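Local coordinates for C3-degrading proteinase (CppA protein) (PDB 3E0R) that is probably a proteinase that degrades complement component C3 and belongs to the glyoxalase-like CppA family, at residues A[33-45]-A[49-61]. Sequence-based numbering, arbitrary orientation.
Sequences GMKALLEESAFLS and QTGLEKLVLEEAP
Leu44 and Leu57 face each other as the hydrogen-bonded pair of an antiparallel β-hairpin, and their side chains run alongside each other in the same direction, with Leu44 CD2 4.1 Å from Leu57 CD1. Their backbones exchange two bonds, Leu57 N to Leu44 O (2.9 Å) and Leu44 N to Leu57 O (3.1 Å). A third bond, from Glu59 N to Ala42 O, continues the pairing away from the turn. The hairpin illustrates how alternation gives each face of a sheet its own relief, for Phe43, Ser45, Val56 and Glu58 all project from the opposite face. There Val56 CG1 is the bump, pressed over one face of the Phe43 ring and 3.9 Å from its CG. Glu58 approaches the same ring from its edge: a kink in the middle of the Glu58 chain brings Glu58 OE1 near Phe43 CD2, with carboxylate and ring planes only 9° apart. Phe43 CG sits between its own N and carbonyl carbon (chi1 67°), which turns the ring's far end away from strand 53-59.

Nearer the turn, Ser45 OG donates a short bond to Glu53 OE1 (2.5 Å), meeting it on the anti side, 16° out of the carboxylate plane; the extended Glu53 chain carries its carboxylate to the serine. Leu37 reaches in from the next strand and lodges CD1 tightly against the backbone of Glu53, 3.3 Å from Glu53 CA. On the leucine face, Met34 SE touches Leu55 CD2 beside a classic β-bulge, where Lys54 and Leu55 both face Leu46.

Helix 21-31 covers this leucine face, its Tyr28 touching Leu55 and Leu57, while strand 9-18 flanks strand 53-59 and strand 35-39 closes this end of the mixed sheet.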
# COMPACT_ATOMS: atom_id res chain seq x y z
N GLY A 33 -9.85 1.74 -10.17
CA GLY A 33 -9.33 2.44 -11.34
C GLY A 33 -7.83 2.33 -11.58
O GLY A 33 -7.29 3.08 -12.39
N MSE A 34 -7.15 1.42 -10.89
CA MSE A 34 -5.72 1.14 -11.14
C MSE A 34 -5.45 0.31 -12.42
O MSE A 34 -6.28 -0.44 -12.90
CB MSE A 34 -5.09 0.41 -9.94
CG MSE A 34 -5.30 1.15 -8.61
SE MSE A 34 -4.21 0.44 -7.17
CE MSE A 34 -4.83 1.55 -5.64
N LYS A 35 -4.25 0.45 -12.93
CA LYS A 35 -3.76 -0.20 -14.11
C LYS A 35 -2.80 -1.38 -13.79
O LYS A 35 -1.91 -1.27 -12.96
CB LYS A 35 -3.01 0.87 -14.90
CG LYS A 35 -2.58 0.47 -16.29
CD LYS A 35 -1.83 1.61 -16.99
CE LYS A 35 -1.32 1.22 -18.42
NZ LYS A 35 -2.38 0.63 -19.28
N ALA A 36 -2.99 -2.51 -14.48
CA ALA A 36 -2.15 -3.68 -14.34
C ALA A 36 -0.97 -3.38 -15.20
O ALA A 36 -1.14 -3.10 -16.40
CB ALA A 36 -2.87 -4.95 -14.87
N LEU A 37 0.21 -3.43 -14.61
CA LEU A 37 1.39 -3.08 -15.33
C LEU A 37 2.08 -4.33 -15.87
O LEU A 37 2.52 -4.39 -16.99
CB LEU A 37 2.30 -2.31 -14.39
CG LEU A 37 1.69 -1.11 -13.68
CD1 LEU A 37 2.70 -0.58 -12.77
CD2 LEU A 37 1.22 -0.06 -14.67
N LEU A 38 2.16 -5.32 -15.02
CA LEU A 38 2.93 -6.51 -15.25
C LEU A 38 1.96 -7.54 -14.76
O LEU A 38 1.26 -7.32 -13.74
CB LEU A 38 4.18 -6.53 -14.36
CG LEU A 38 5.50 -7.06 -14.86
CD1 LEU A 38 5.86 -6.40 -16.21
CD2 LEU A 38 6.58 -6.85 -13.74
N GLU A 39 1.89 -8.63 -15.50
CA GLU A 39 1.04 -9.72 -15.10
C GLU A 39 1.87 -10.96 -15.06
O GLU A 39 1.91 -11.74 -16.02
CB GLU A 39 -0.18 -9.81 -16.02
CG GLU A 39 -1.42 -9.14 -15.41
CD GLU A 39 -2.10 -10.05 -14.40
OE1 GLU A 39 -1.39 -10.55 -13.49
OE2 GLU A 39 -3.33 -10.28 -14.51
N GLU A 40 2.58 -11.10 -13.96
CA GLU A 40 3.26 -12.33 -13.65
C GLU A 40 2.27 -13.26 -12.95
O GLU A 40 1.17 -12.85 -12.62
CB GLU A 40 4.53 -12.06 -12.81
CG GLU A 40 5.81 -12.34 -13.59
CD GLU A 40 5.90 -13.81 -14.00
OE1 GLU A 40 5.63 -14.12 -15.18
OE2 GLU A 40 6.21 -14.65 -13.13
N SER A 41 2.66 -14.51 -12.77
CA SER A 41 1.80 -15.50 -12.11
C SER A 41 1.82 -15.40 -10.58
O SER A 41 0.83 -15.68 -9.92
CB SER A 41 2.22 -16.91 -12.49
OG SER A 41 2.23 -17.09 -13.90
N ALA A 42 2.98 -15.04 -10.03
CA ALA A 42 3.12 -14.83 -8.59
C ALA A 42 2.40 -13.55 -8.17
O ALA A 42 1.80 -13.48 -7.10
CB ALA A 42 4.62 -14.76 -8.21
N PHE A 43 2.44 -12.54 -9.04
CA PHE A 43 1.93 -11.23 -8.66
C PHE A 43 1.44 -10.26 -9.77
O PHE A 43 1.82 -10.28 -10.95
CB PHE A 43 2.94 -10.51 -7.71
CG PHE A 43 4.26 -10.11 -8.35
CD1 PHE A 43 4.31 -9.25 -9.47
CD2 PHE A 43 5.46 -10.52 -7.78
CE1 PHE A 43 5.52 -8.86 -10.04
CE2 PHE A 43 6.70 -10.11 -8.34
CZ PHE A 43 6.73 -9.28 -9.47
N LEU A 44 0.59 -9.39 -9.28
CA LEU A 44 0.04 -8.32 -10.00
C LEU A 44 0.76 -7.00 -9.58
O LEU A 44 0.83 -6.58 -8.38
CB LEU A 44 -1.46 -8.33 -9.72
CG LEU A 44 -2.32 -7.23 -10.32
CD1 LEU A 44 -2.27 -7.21 -11.85
CD2 LEU A 44 -3.74 -7.40 -9.77
N SER A 45 1.32 -6.37 -10.60
CA SER A 45 2.00 -5.11 -10.49
C SER A 45 0.96 -4.09 -10.82
O SER A 45 0.47 -4.11 -11.91
CB SER A 45 3.17 -5.05 -11.51
OG SER A 45 3.97 -3.90 -11.36
N GLN A 49 -1.43 5.68 -15.02
CA GLN A 49 -1.11 5.88 -16.42
C GLN A 49 0.25 6.41 -16.60
O GLN A 49 0.67 6.56 -17.71
CB GLN A 49 -2.00 6.88 -17.11
CG GLN A 49 -3.35 6.99 -16.57
CD GLN A 49 -4.37 6.24 -17.38
OE1 GLN A 49 -4.11 5.09 -17.83
NE2 GLN A 49 -5.58 6.87 -17.53
N THR A 50 0.97 6.71 -15.53
CA THR A 50 2.42 7.00 -15.63
C THR A 50 3.20 5.73 -16.02
O THR A 50 4.30 5.79 -16.58
CB THR A 50 2.95 7.57 -14.33
OG1 THR A 50 3.00 6.53 -13.34
CG2 THR A 50 2.09 8.75 -13.88
N GLY A 51 2.59 4.59 -15.71
CA GLY A 51 3.15 3.33 -16.09
C GLY A 51 4.10 2.85 -15.04
O GLY A 51 4.78 1.86 -15.25
N LEU A 52 4.14 3.55 -13.90
CA LEU A 52 5.04 3.24 -12.79
C LEU A 52 4.31 2.42 -11.77
O LEU A 52 3.18 2.70 -11.46
CB LEU A 52 5.54 4.51 -12.11
CG LEU A 52 6.40 5.49 -12.91
CD1 LEU A 52 6.52 6.81 -12.12
CD2 LEU A 52 7.79 4.94 -13.29
N GLU A 53 4.99 1.38 -11.26
CA GLU A 53 4.49 0.52 -10.25
C GLU A 53 4.38 1.28 -8.93
O GLU A 53 5.33 1.89 -8.48
CB GLU A 53 5.44 -0.70 -10.10
CG GLU A 53 5.04 -1.72 -9.05
CD GLU A 53 6.01 -2.92 -8.93
OE1 GLU A 53 5.67 -3.98 -9.50
OE2 GLU A 53 7.09 -2.88 -8.26
N LYS A 54 3.21 1.17 -8.29
CA LYS A 54 2.94 1.80 -7.00
C LYS A 54 2.42 0.84 -5.91
O LYS A 54 2.51 1.15 -4.74
CB LYS A 54 2.01 3.01 -7.24
CG LYS A 54 2.60 3.92 -8.33
CD LYS A 54 2.17 5.29 -8.30
CE LYS A 54 2.94 6.15 -9.36
NZ LYS A 54 2.23 7.43 -9.64
N LEU A 55 1.87 -0.30 -6.30
CA LEU A 55 1.32 -1.31 -5.40
C LEU A 55 1.53 -2.66 -6.04
O LEU A 55 1.47 -2.79 -7.27
CB LEU A 55 -0.17 -1.06 -5.16
CG LEU A 55 -0.87 -2.08 -4.23
CD1 LEU A 55 -0.30 -2.13 -2.82
CD2 LEU A 55 -2.35 -1.78 -4.20
N VAL A 56 1.83 -3.66 -5.23
CA VAL A 56 2.01 -5.03 -5.73
C VAL A 56 1.12 -5.92 -4.87
O VAL A 56 1.16 -5.81 -3.66
CB VAL A 56 3.53 -5.49 -5.67
CG1 VAL A 56 3.68 -6.98 -6.03
CG2 VAL A 56 4.39 -4.63 -6.59
N LEU A 57 0.27 -6.73 -5.51
CA LEU A 57 -0.45 -7.83 -4.83
C LEU A 57 0.25 -9.14 -5.03
O LEU A 57 0.66 -9.47 -6.15
CB LEU A 57 -1.87 -8.00 -5.33
CG LEU A 57 -2.77 -6.78 -5.22
CD1 LEU A 57 -4.11 -7.24 -5.64
CD2 LEU A 57 -2.74 -6.09 -3.80
N GLU A 58 0.33 -9.91 -3.97
CA GLU A 58 1.02 -11.18 -4.01
C GLU A 58 0.14 -12.32 -3.53
O GLU A 58 -0.34 -12.32 -2.40
CB GLU A 58 2.23 -11.06 -3.10
CG GLU A 58 2.98 -12.29 -2.99
CD GLU A 58 4.45 -12.05 -3.18
OE1 GLU A 58 4.83 -11.44 -4.23
OE2 GLU A 58 5.21 -12.47 -2.29
N GLU A 59 -0.02 -13.32 -4.37
CA GLU A 59 -0.94 -14.43 -4.08
C GLU A 59 -0.40 -15.42 -3.05
O GLU A 59 0.71 -15.89 -3.17
CB GLU A 59 -1.36 -15.15 -5.38
CG GLU A 59 -2.85 -14.90 -5.70
CD GLU A 59 -3.36 -15.78 -6.83
OE1 GLU A 59 -4.44 -16.42 -6.68
OE2 GLU A 59 -2.68 -15.83 -7.89
N ALA A 60 -1.20 -15.71 -2.05
CA ALA A 60 -0.91 -16.75 -1.10
C ALA A 60 -2.15 -17.66 -0.97
O ALA A 60 -3.24 -17.17 -0.70
CB ALA A 60 -0.52 -16.12 0.23
N PRO A 61 -2.00 -18.98 -1.17
CA PRO A 61 -3.14 -19.91 -1.06
C PRO A 61 -3.70 -20.12 0.36
O PRO A 61 -2.94 -20.14 1.32
CB PRO A 61 -2.54 -21.23 -1.55
CG PRO A 61 -1.08 -21.12 -1.18
CD PRO A 61 -0.76 -19.71 -1.52